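Local coordinates for RagB/SusD domain protein (PDB 5J90) that binds chitin and, as a SusD homologue of a chitin utilisation locus, probably helps capture the polysaccharide at the outer membrane of Flavobacterium johnsoniae, at residues A[461-466]-A[496-501]; A[123-128]-A[204-209]; A[335-340]-A[422-427]; A[279-284]-A[368-373]. One frame throughout, in Å; residues are numbered along the deposited sequence.

Interaction 1 of 4, residues A[461-466]-A[496-501]; sequences TEFGVR and GTRVWW. With EDO (1,2-ethanediol), chain E.
The guanidinium groups of R466 and R498 overlap face over face but inclined by 34°: R498 NH2 sits over the centre of the R466 group, 3.6 Å above its plane, while the closest nitrogens are R466 NH2 and R498 NH1 at 3.4 Å. At the edge of the R498 group, near its plane, come CD1 of F463 and O2 of a 1,2-ethanediol probably left from crystallisation. R498 NH2 donates to that O2 over 2.9 Å. The F463 ring stands 72° from the R498 guanidinium, and the 5.5 Å from R498 CZ to the ring centroid makes any cation-pi attraction weak.

The closeness of two like charges is probably eased by the D502 carboxylate, which forms a salt bridge with R466 NH2, and by the backbone carbonyls that take R498 NH1 and NH2, D502 O and G490 O of the second subunit. Bends at chi2 and chi3 (-70°) fold R466 back, letting NH1 donate to F463 O at 2.9 Å. A leucine in place of R466 would probably leave D502 without its charged mate and F463 O without this donor. On the backbone, water 1 bridges R466 O, 2.7 Å away, to V499 N. Overlapping arginine side chains here join two irregular loops of the SusD-like fold at the subunit interface.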
# COMPACT_ATOMS: atom_id res chain seq x y z
N THR A 461 -14.58 9.65 -2.84
CA THR A 461 -15.87 9.09 -3.20
C THR A 461 -15.70 7.76 -3.93
O THR A 461 -16.44 6.81 -3.70
CB THR A 461 -16.65 10.10 -4.05
OG1 THR A 461 -16.96 11.22 -3.22
CG2 THR A 461 -17.95 9.50 -4.58
N GLU A 462 -14.69 7.69 -4.78
CA GLU A 462 -14.47 6.51 -5.59
C GLU A 462 -14.16 5.25 -4.77
O GLU A 462 -14.73 4.19 -5.00
CB GLU A 462 -13.33 6.82 -6.56
CG GLU A 462 -13.14 5.83 -7.65
CD GLU A 462 -12.18 6.33 -8.71
OE1 GLU A 462 -11.66 7.47 -8.60
OE2 GLU A 462 -11.96 5.59 -9.67
N PHE A 463 -13.25 5.38 -3.81
CA PHE A 463 -12.81 4.23 -3.03
C PHE A 463 -13.43 4.12 -1.64
O PHE A 463 -13.36 3.08 -1.01
CB PHE A 463 -11.28 4.17 -2.99
CG PHE A 463 -10.69 4.00 -4.35
CD1 PHE A 463 -10.65 2.75 -4.94
CD2 PHE A 463 -10.24 5.09 -5.06
CE1 PHE A 463 -10.14 2.59 -6.22
CE2 PHE A 463 -9.73 4.93 -6.34
CZ PHE A 463 -9.69 3.68 -6.91
N GLY A 464 -14.04 5.21 -1.19
CA GLY A 464 -14.75 5.18 0.07
C GLY A 464 -13.85 4.99 1.28
O GLY A 464 -12.64 5.22 1.24
N VAL A 465 -14.47 4.56 2.38
CA VAL A 465 -13.76 4.46 3.65
C VAL A 465 -12.85 3.23 3.64
O VAL A 465 -13.31 2.10 3.44
CB VAL A 465 -14.74 4.37 4.83
CG1 VAL A 465 -13.97 4.34 6.14
CG2 VAL A 465 -15.73 5.54 4.80
N ARG A 466 -11.56 3.46 3.85
CA ARG A 466 -10.59 2.37 3.83
C ARG A 466 -10.26 1.87 5.25
O ARG A 466 -9.80 0.75 5.42
CB ARG A 466 -9.30 2.74 3.08
CG ARG A 466 -9.55 3.34 1.69
CD ARG A 466 -10.48 2.54 0.80
NE ARG A 466 -9.89 1.28 0.33
CZ ARG A 466 -10.38 0.54 -0.66
NH1 ARG A 466 -11.46 0.93 -1.33
NH2 ARG A 466 -9.78 -0.58 -1.01
N GLY A 496 -8.99 7.55 4.78
CA GLY A 496 -8.56 7.28 3.43
C GLY A 496 -7.26 6.51 3.32
O GLY A 496 -6.92 6.00 2.25
N THR A 497 -6.51 6.43 4.41
CA THR A 497 -5.22 5.74 4.39
C THR A 497 -5.43 4.23 4.40
O THR A 497 -6.18 3.71 5.20
CB THR A 497 -4.36 6.17 5.60
OG1 THR A 497 -4.08 7.57 5.48
CG2 THR A 497 -3.04 5.40 5.65
N ARG A 498 -4.75 3.54 3.50
CA ARG A 498 -4.94 2.09 3.35
C ARG A 498 -4.17 1.29 4.39
O ARG A 498 -2.98 1.53 4.63
CB ARG A 498 -4.52 1.65 1.95
CG ARG A 498 -5.52 2.05 0.89
CD ARG A 498 -4.93 1.99 -0.53
NE ARG A 498 -5.97 2.31 -1.49
CZ ARG A 498 -6.76 1.41 -2.07
NH1 ARG A 498 -6.60 0.12 -1.82
NH2 ARG A 498 -7.71 1.82 -2.92
N VAL A 499 -4.86 0.33 5.02
CA VAL A 499 -4.18 -0.62 5.90
C VAL A 499 -3.28 -1.54 5.08
O VAL A 499 -3.41 -1.62 3.84
CB VAL A 499 -5.17 -1.45 6.77
CG1 VAL A 499 -6.08 -0.53 7.57
CG2 VAL A 499 -5.99 -2.43 5.92
N TRP A 500 -2.37 -2.23 5.75
CA TRP A 500 -1.36 -3.07 5.10
C TRP A 500 -1.90 -4.04 4.04
O TRP A 500 -1.35 -4.10 2.93
CB TRP A 500 -0.56 -3.78 6.19
CG TRP A 500 0.29 -4.95 5.78
CD1 TRP A 500 1.54 -4.92 5.22
CD2 TRP A 500 -0.03 -6.33 5.95
NE1 TRP A 500 2.00 -6.20 5.02
CE2 TRP A 500 1.05 -7.09 5.46
CE3 TRP A 500 -1.14 -7.01 6.47
CZ2 TRP A 500 1.05 -8.49 5.47
CZ3 TRP A 500 -1.14 -8.39 6.48
CH2 TRP A 500 -0.05 -9.12 5.99
N TRP A 501 -2.97 -4.79 4.32
CA TRP A 501 -3.45 -5.74 3.30
C TRP A 501 -4.19 -5.06 2.15
O TRP A 501 -4.35 -5.65 1.09
CB TRP A 501 -4.28 -6.90 3.89
CG TRP A 501 -5.50 -6.51 4.70
CD1 TRP A 501 -5.62 -6.65 6.06
CD2 TRP A 501 -6.75 -5.99 4.24
NE1 TRP A 501 -6.86 -6.22 6.47
CE2 TRP A 501 -7.58 -5.81 5.38
CE3 TRP A 501 -7.27 -5.66 2.98
CZ2 TRP A 501 -8.89 -5.30 5.29
CZ3 TRP A 501 -8.57 -5.15 2.89
CH2 TRP A 501 -9.36 -4.97 4.05
C1 EDO E . -7.36 -1.32 -6.51
O1 EDO E . -8.19 -0.41 -7.27
C2 EDO E . -7.17 -0.81 -5.09
O2 EDO E . -8.42 -0.53 -4.44
O HOH W 1 -7.50 -0.03 4.18

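Interaction 2 of 4, residues A[123-128]-A[204-209]; sequences KVEGMH and NTLRLR
L206 bridges two helices of the largely alpha-helical SusD-like fold, whose family belongs to the TPR clan: segments 123-128 and 204-209 run in nearly the same direction, 26° apart, with axes 11.0 Å from each other. Its CB points toward the partner helix, and with CG anti to the backbone N (chi1 -179°) the isobutyl fork is carried into the interface. There the branches part. CD2 meets V124 CG1 at 3.8 Å and lies equally near the backbone N of E125. CD1 goes over one face of the H128 ring, 4.2 Å from its centroid, a CH-pi contact, and also approaches E125 OE1.

Beside this apolar contact runs a polar one. R209 NH1 donates to H128 NE2 over 3.2 Å, at a moderate 145°; the histidine nitrogen is near the guanidinium plane, whereas NH1 lies somewhat out of the ring plane. H128 ND1 in turn donates to V124 O at 2.9 Å, so both ring nitrogens are engaged and the imidazole's rotation is fixed. E125 OE1, 4.0 Å from R209 NH1, lies well off the guanidinium plane and can act on it only electrostatically. The arginine's salt bridge is made by NH2 with E334, from outside the pair. Water 2 completes the link, donating to E125 OE2 at 2.7 Å and accepting from R209 NH1.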
# COMPACT_ATOMS: atom_id res chain seq x y z
N LYS A 123 -10.50 -15.46 20.08
CA LYS A 123 -9.68 -14.25 20.05
C LYS A 123 -9.45 -13.80 18.61
O LYS A 123 -9.66 -12.62 18.29
CB LYS A 123 -8.34 -14.52 20.73
CG LYS A 123 -7.40 -13.32 20.80
CD LYS A 123 -6.03 -13.78 21.26
CE LYS A 123 -5.08 -12.61 21.51
NZ LYS A 123 -3.71 -13.09 21.82
N VAL A 124 -9.03 -14.72 17.75
CA VAL A 124 -8.77 -14.36 16.36
C VAL A 124 -10.08 -13.96 15.66
O VAL A 124 -10.10 -12.99 14.89
CB VAL A 124 -8.04 -15.50 15.63
CG1 VAL A 124 -7.89 -15.16 14.14
CG2 VAL A 124 -6.67 -15.73 16.26
N GLU A 125 -11.17 -14.66 15.95
CA GLU A 125 -12.45 -14.29 15.36
C GLU A 125 -12.85 -12.86 15.71
O GLU A 125 -13.29 -12.10 14.85
CB GLU A 125 -13.55 -15.27 15.80
CG GLU A 125 -14.98 -14.79 15.53
CD GLU A 125 -15.28 -14.46 14.06
OE1 GLU A 125 -14.51 -14.85 13.15
OE2 GLU A 125 -16.32 -13.80 13.84
N GLY A 126 -12.67 -12.46 16.97
CA GLY A 126 -13.01 -11.10 17.34
C GLY A 126 -11.97 -10.07 16.91
O GLY A 126 -12.32 -8.97 16.44
N MET A 127 -10.70 -10.40 17.07
CA MET A 127 -9.66 -9.39 16.86
C MET A 127 -9.24 -9.17 15.40
O MET A 127 -8.74 -8.08 15.08
CB MET A 127 -8.45 -9.63 17.78
CG MET A 127 -8.81 -9.63 19.28
SD MET A 127 -9.66 -8.13 19.85
CE MET A 127 -8.36 -6.91 19.67
N HIS A 128 -9.45 -10.14 14.51
CA HIS A 128 -9.17 -9.86 13.10
C HIS A 128 -10.07 -8.73 12.60
O HIS A 128 -9.66 -7.89 11.79
CB HIS A 128 -9.24 -11.10 12.19
CG HIS A 128 -10.63 -11.45 11.72
ND1 HIS A 128 -11.51 -12.18 12.49
CD2 HIS A 128 -11.28 -11.16 10.57
CE1 HIS A 128 -12.65 -12.33 11.83
NE2 HIS A 128 -12.54 -11.72 10.66
N ASN A 204 -9.88 -23.64 10.77
CA ASN A 204 -9.34 -23.80 9.42
C ASN A 204 -9.98 -22.82 8.45
O ASN A 204 -9.31 -22.22 7.60
CB ASN A 204 -9.57 -25.23 8.90
CG ASN A 204 -8.84 -26.29 9.71
OD1 ASN A 204 -7.81 -26.03 10.34
ND2 ASN A 204 -9.36 -27.51 9.66
N THR A 205 -11.30 -22.64 8.56
CA THR A 205 -12.02 -21.78 7.63
C THR A 205 -11.66 -20.31 7.88
O THR A 205 -11.52 -19.52 6.95
CB THR A 205 -13.54 -21.99 7.73
OG1 THR A 205 -13.82 -23.40 7.67
CG2 THR A 205 -14.25 -21.31 6.57
N LEU A 206 -11.50 -19.95 9.15
CA LEU A 206 -11.05 -18.61 9.53
C LEU A 206 -9.64 -18.36 8.99
O LEU A 206 -9.36 -17.27 8.47
CB LEU A 206 -11.10 -18.47 11.05
CG LEU A 206 -10.69 -17.15 11.70
CD1 LEU A 206 -11.41 -15.98 11.06
CD2 LEU A 206 -10.96 -17.22 13.21
N ARG A 207 -8.76 -19.36 9.08
CA ARG A 207 -7.44 -19.24 8.46
C ARG A 207 -7.56 -18.95 6.96
O ARG A 207 -6.85 -18.11 6.43
CB ARG A 207 -6.60 -20.51 8.66
CG ARG A 207 -5.20 -20.37 8.06
CD ARG A 207 -4.40 -21.69 8.01
NE ARG A 207 -4.40 -22.39 9.29
CZ ARG A 207 -3.70 -22.03 10.36
NH1 ARG A 207 -2.90 -20.96 10.33
NH2 ARG A 207 -3.81 -22.75 11.48
N LEU A 208 -8.46 -19.66 6.28
CA LEU A 208 -8.65 -19.44 4.85
C LEU A 208 -9.13 -18.02 4.55
O LEU A 208 -8.64 -17.39 3.59
CB LEU A 208 -9.61 -20.50 4.28
CG LEU A 208 -9.91 -20.44 2.78
CD1 LEU A 208 -8.63 -20.59 1.94
CD2 LEU A 208 -10.93 -21.51 2.40
N ARG A 209 -10.05 -17.51 5.35
CA ARG A 209 -10.48 -16.12 5.22
C ARG A 209 -9.30 -15.15 5.35
O ARG A 209 -9.13 -14.25 4.53
CB ARG A 209 -11.56 -15.79 6.27
CG ARG A 209 -11.90 -14.30 6.31
CD ARG A 209 -12.76 -13.93 7.51
NE ARG A 209 -14.16 -14.32 7.32
CZ ARG A 209 -15.12 -14.09 8.21
NH1 ARG A 209 -14.81 -13.49 9.35
NH2 ARG A 209 -16.37 -14.46 7.96
O HOH W 2 -16.94 -13.01 11.36

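Interaction 3 of 4, residues A[335-340]-A[422-427]; sequences AYFLRA and TQKWIA
Apolar packing dominates between F337 and segment 422-427 of helix 413-428, which runs antiparallel to segment 335-340 of helix 332-344 at 165° with axes 9.8 Å apart, an antiparallel helix pair in the helical body of the SusD-like fold. The phenyl ring lies against the opposing backbone: K424 N is 3.8 Å above one face, displaced toward the rim, and F337 CD2 comes 3.5 Å from K424 CA. CZ touches Q423 CB at 3.6 Å, and A427 CB meets the ring edge at CE2. Alongside, F337 CB runs against the methylenes of K424, whose CG is anti to the backbone N (chi1 -167°) and whose chain stays extended, sliding past the phenylalanine in the opposite direction. With an alanine in place of F337, the loss of the ring would probably open a gap over the Q423-K424 backbone and leave Q423 CB and A427 CB without their ring contacts.

Polar contacts gather at the lysine tip. Besides brushing L338 CD2, K424 NZ forms a salt bridge with D438 and donates to water 3 over 2.9 Å; that water donates to F337 O.

The chemistry implies a division of labour within one buried lysine: its alkyl stem serves as hydrophobic filling between the helices, while its ammonium is satisfied by an acid and a water.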
# COMPACT_ATOMS: atom_id res chain seq x y z
N ALA A 335 -17.01 -20.48 2.83
CA ALA A 335 -15.92 -21.42 2.61
C ALA A 335 -15.84 -21.86 1.14
O ALA A 335 -14.74 -21.98 0.58
CB ALA A 335 -16.05 -22.62 3.53
N TYR A 336 -16.99 -22.09 0.51
CA TYR A 336 -17.00 -22.44 -0.90
C TYR A 336 -16.52 -21.29 -1.78
O TYR A 336 -15.79 -21.52 -2.74
CB TYR A 336 -18.40 -22.88 -1.35
CG TYR A 336 -18.79 -24.25 -0.84
CD1 TYR A 336 -19.62 -24.39 0.27
CD2 TYR A 336 -18.31 -25.40 -1.46
CE1 TYR A 336 -19.98 -25.65 0.74
CE2 TYR A 336 -18.66 -26.66 -1.00
CZ TYR A 336 -19.48 -26.77 0.10
OH TYR A 336 -19.82 -28.03 0.56
N PHE A 337 -16.92 -20.06 -1.46
CA PHE A 337 -16.51 -18.92 -2.28
C PHE A 337 -15.03 -18.57 -2.07
O PHE A 337 -14.37 -18.11 -3.00
CB PHE A 337 -17.41 -17.70 -2.02
CG PHE A 337 -18.85 -17.92 -2.42
CD1 PHE A 337 -19.18 -18.34 -3.70
CD2 PHE A 337 -19.87 -17.72 -1.50
CE1 PHE A 337 -20.51 -18.56 -4.07
CE2 PHE A 337 -21.20 -17.94 -1.87
CZ PHE A 337 -21.51 -18.35 -3.15
N LEU A 338 -14.52 -18.83 -0.87
CA LEU A 338 -13.09 -18.69 -0.63
C LEU A 338 -12.33 -19.72 -1.46
O LEU A 338 -11.35 -19.39 -2.12
CB LEU A 338 -12.78 -18.88 0.86
CG LEU A 338 -13.08 -17.65 1.71
CD1 LEU A 338 -13.12 -18.04 3.16
CD2 LEU A 338 -12.02 -16.58 1.47
N ARG A 339 -12.78 -20.97 -1.42
CA ARG A 339 -12.14 -22.02 -2.22
C ARG A 339 -12.25 -21.75 -3.71
O ARG A 339 -11.31 -22.01 -4.46
CB ARG A 339 -12.71 -23.40 -1.87
CG ARG A 339 -12.35 -23.89 -0.46
CD ARG A 339 -13.24 -25.06 -0.04
NE ARG A 339 -12.96 -26.24 -0.83
CZ ARG A 339 -13.78 -27.28 -0.97
NH1 ARG A 339 -14.99 -27.32 -0.41
NH2 ARG A 339 -13.38 -28.30 -1.70
N ALA A 340 -13.39 -21.21 -4.16
CA ALA A 340 -13.57 -20.87 -5.56
C ALA A 340 -12.53 -19.84 -6.01
O ALA A 340 -11.90 -20.01 -7.06
CB ALA A 340 -14.98 -20.35 -5.83
N THR A 422 -19.71 -11.37 -5.74
CA THR A 422 -21.12 -10.95 -5.70
C THR A 422 -21.96 -11.98 -4.94
O THR A 422 -22.75 -11.63 -4.06
CB THR A 422 -21.69 -10.75 -7.12
OG1 THR A 422 -21.00 -9.68 -7.76
CG2 THR A 422 -23.18 -10.43 -7.07
N GLN A 423 -21.77 -13.26 -5.27
CA GLN A 423 -22.53 -14.31 -4.60
C GLN A 423 -22.13 -14.46 -3.14
O GLN A 423 -22.97 -14.72 -2.27
CB GLN A 423 -22.41 -15.62 -5.38
CG GLN A 423 -23.22 -15.58 -6.68
CD GLN A 423 -24.70 -15.32 -6.43
OE1 GLN A 423 -25.29 -15.87 -5.50
NE2 GLN A 423 -25.31 -14.49 -7.28
N LYS A 424 -20.85 -14.24 -2.86
CA LYS A 424 -20.35 -14.26 -1.49
C LYS A 424 -21.00 -13.14 -0.67
O LYS A 424 -21.45 -13.34 0.46
CB LYS A 424 -18.83 -14.07 -1.56
CG LYS A 424 -18.07 -14.35 -0.30
CD LYS A 424 -16.58 -14.18 -0.61
CE LYS A 424 -15.72 -14.45 0.59
NZ LYS A 424 -14.36 -13.89 0.34
N TRP A 425 -21.06 -11.96 -1.28
CA TRP A 425 -21.67 -10.78 -0.67
C TRP A 425 -23.16 -11.05 -0.35
O TRP A 425 -23.62 -10.77 0.75
CB TRP A 425 -21.47 -9.61 -1.62
CG TRP A 425 -22.00 -8.24 -1.23
CD1 TRP A 425 -21.34 -7.27 -0.53
CD2 TRP A 425 -23.26 -7.67 -1.63
NE1 TRP A 425 -22.12 -6.14 -0.44
CE2 TRP A 425 -23.31 -6.36 -1.10
CE3 TRP A 425 -24.35 -8.14 -2.37
CZ2 TRP A 425 -24.39 -5.51 -1.30
CZ3 TRP A 425 -25.44 -7.29 -2.55
CH2 TRP A 425 -25.45 -6.00 -2.02
N ILE A 426 -23.90 -11.61 -1.30
CA ILE A 426 -25.30 -11.91 -1.03
C ILE A 426 -25.43 -12.92 0.12
O ILE A 426 -26.24 -12.73 1.03
CB ILE A 426 -26.07 -12.44 -2.27
CG1 ILE A 426 -26.08 -11.39 -3.38
CG2 ILE A 426 -27.51 -12.82 -1.89
CD1 ILE A 426 -26.57 -11.93 -4.74
N ALA A 427 -24.63 -13.98 0.09
CA ALA A 427 -24.71 -15.04 1.08
C ALA A 427 -24.39 -14.57 2.51
O ALA A 427 -24.92 -15.13 3.47
CB ALA A 427 -23.81 -16.22 0.69
O HOH W 3 -13.29 -15.38 -1.94

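Interaction 4 of 4, residues A[279-284]-A[368-373]; sequences QDPRIA and RGVSGA
A Schellman motif closing one helix and the turn leading into another meet here: R368 and V370 flank G369, the Schellman residue just beyond helix 353-368, and they pack on P281 and R282 of the type I turn D280 to I283. V370 points toward the turn and splits its methyls. CG1 approaches P281 O at 3.7 Å; CG2 lies between the proline CG and R282 CG, 4.0 Å from the latter. A chi1 of -67° puts CG1 anti to the carbonyl carbon and CG2 between the backbone N and the carbonyl carbon, from where it reaches R282 CG. P281 CG also comes within 3.9 Å of S371 O. R368 crosses R282 at about a right angle, their CG atoms 4.0 Å apart, so that methylenes touch while the guanidinium groups stay separate.

D280 caps the turn that leads into helix 283-286: its OD1 accepts from R282 N at 2.9 Å, met on its anti side. The same carboxylate takes R282 side-on through its syn lone pairs, NE to OD1 at 3.0 Å and almost straight (176°), NH2 to OD2 at 2.8 Å, both bonds belonging to one salt bridge. Three bonds tie the D280 carboxylate to R282 across the turn and steady the arginine stem on which V370 and R368 rest. F365 of helix 353-368 also touches P281, R282 and V370. R368 NH2 turns elsewhere, donating to the carbonyls of A427 and F429.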
# COMPACT_ATOMS: atom_id res chain seq x y z
N GLN A 279 -33.71 -11.29 -9.30
CA GLN A 279 -34.96 -11.87 -8.79
C GLN A 279 -34.64 -12.96 -7.76
O GLN A 279 -35.16 -14.07 -7.80
CB GLN A 279 -35.82 -12.44 -9.92
CG GLN A 279 -36.32 -11.37 -10.88
CD GLN A 279 -37.20 -11.94 -11.97
OE1 GLN A 279 -37.86 -12.97 -11.78
NE2 GLN A 279 -37.21 -11.29 -13.13
N ASP A 280 -33.76 -12.60 -6.84
CA ASP A 280 -33.18 -13.54 -5.90
C ASP A 280 -34.21 -13.90 -4.82
O ASP A 280 -34.68 -13.01 -4.11
CB ASP A 280 -31.95 -12.88 -5.28
CG ASP A 280 -31.06 -13.85 -4.55
OD1 ASP A 280 -31.56 -14.68 -3.78
OD2 ASP A 280 -29.82 -13.78 -4.76
N PRO A 281 -34.54 -15.19 -4.68
CA PRO A 281 -35.57 -15.57 -3.70
C PRO A 281 -35.14 -15.36 -2.25
O PRO A 281 -35.99 -15.40 -1.35
CB PRO A 281 -35.80 -17.06 -3.98
CG PRO A 281 -34.53 -17.52 -4.61
CD PRO A 281 -34.04 -16.36 -5.42
N ARG A 282 -33.85 -15.13 -2.00
CA ARG A 282 -33.39 -14.85 -0.64
C ARG A 282 -33.87 -13.48 -0.16
O ARG A 282 -33.81 -13.19 1.04
CB ARG A 282 -31.86 -14.96 -0.55
CG ARG A 282 -31.37 -16.39 -0.68
CD ARG A 282 -29.85 -16.47 -0.84
NE ARG A 282 -29.43 -15.98 -2.16
CZ ARG A 282 -28.20 -16.12 -2.64
NH1 ARG A 282 -27.26 -16.72 -1.92
NH2 ARG A 282 -27.91 -15.66 -3.85
N ILE A 283 -34.35 -12.65 -1.08
CA ILE A 283 -34.76 -11.29 -0.74
C ILE A 283 -35.87 -11.29 0.31
O ILE A 283 -35.94 -10.38 1.14
CB ILE A 283 -35.19 -10.51 -2.00
CG1 ILE A 283 -35.09 -9.00 -1.78
CG2 ILE A 283 -36.60 -10.91 -2.43
CD1 ILE A 283 -35.29 -8.21 -3.07
N ALA A 284 -36.71 -12.32 0.29
CA ALA A 284 -37.91 -12.35 1.13
C ALA A 284 -37.59 -12.53 2.61
O ALA A 284 -38.30 -12.00 3.46
CB ALA A 284 -38.87 -13.42 0.65
N ARG A 368 -30.95 -20.66 3.64
CA ARG A 368 -32.06 -19.72 3.75
C ARG A 368 -33.42 -20.38 3.49
O ARG A 368 -34.45 -19.73 3.60
CB ARG A 368 -31.86 -18.53 2.81
CG ARG A 368 -30.49 -17.87 2.91
CD ARG A 368 -30.18 -17.39 4.32
NE ARG A 368 -28.94 -16.61 4.31
CZ ARG A 368 -28.56 -15.81 5.29
NH1 ARG A 368 -29.31 -15.66 6.37
NH2 ARG A 368 -27.42 -15.14 5.17
N GLY A 369 -33.41 -21.66 3.14
CA GLY A 369 -34.66 -22.41 2.96
C GLY A 369 -35.42 -22.06 1.69
O GLY A 369 -36.65 -22.18 1.66
N VAL A 370 -34.71 -21.64 0.65
CA VAL A 370 -35.36 -21.30 -0.61
C VAL A 370 -35.01 -22.29 -1.71
O VAL A 370 -33.92 -22.87 -1.73
CB VAL A 370 -35.04 -19.86 -1.07
CG1 VAL A 370 -35.65 -18.84 -0.11
CG2 VAL A 370 -33.54 -19.65 -1.20
N SER A 371 -35.95 -22.49 -2.62
CA SER A 371 -35.76 -23.39 -3.74
C SER A 371 -35.35 -22.59 -4.98
O SER A 371 -35.32 -21.36 -4.94
CB SER A 371 -37.04 -24.17 -4.02
OG SER A 371 -38.11 -23.28 -4.28
N GLY A 372 -35.04 -23.30 -6.05
CA GLY A 372 -34.77 -22.68 -7.34
C GLY A 372 -33.31 -22.41 -7.64
O GLY A 372 -33.01 -21.67 -8.56
N ALA A 373 -32.41 -23.02 -6.87
CA ALA A 373 -30.98 -22.78 -7.06
C ALA A 373 -30.50 -23.12 -8.47
O ALA A 373 -29.74 -22.36 -9.07
CB ALA A 373 -30.17 -23.55 -6.02

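How the interactions relate
Interactions 2, 3 and 4 form a chain of neighbours, with centres about 16 Å apart from 2 to 3 and again from 3 to 4. Helix 196-213 packs on helix 332-344 through L208 and L338, joining 2 to 3; Q423 and A427 of helix 413-428 probably accept hydrogen bonds from R282 and R368, joining 3 to 4. Interaction 1 touches none of them, its centre about 22 Å from those of 2 and 3. The centres of interaction 1 and interaction 4 are about 33 Å apart. In sequence, interaction 2 closes first, the segments of 3 and 4 alternate, and 1 comes last. Thus distant parts of the chain are tied into one helical body, while its late loops reach the second subunit.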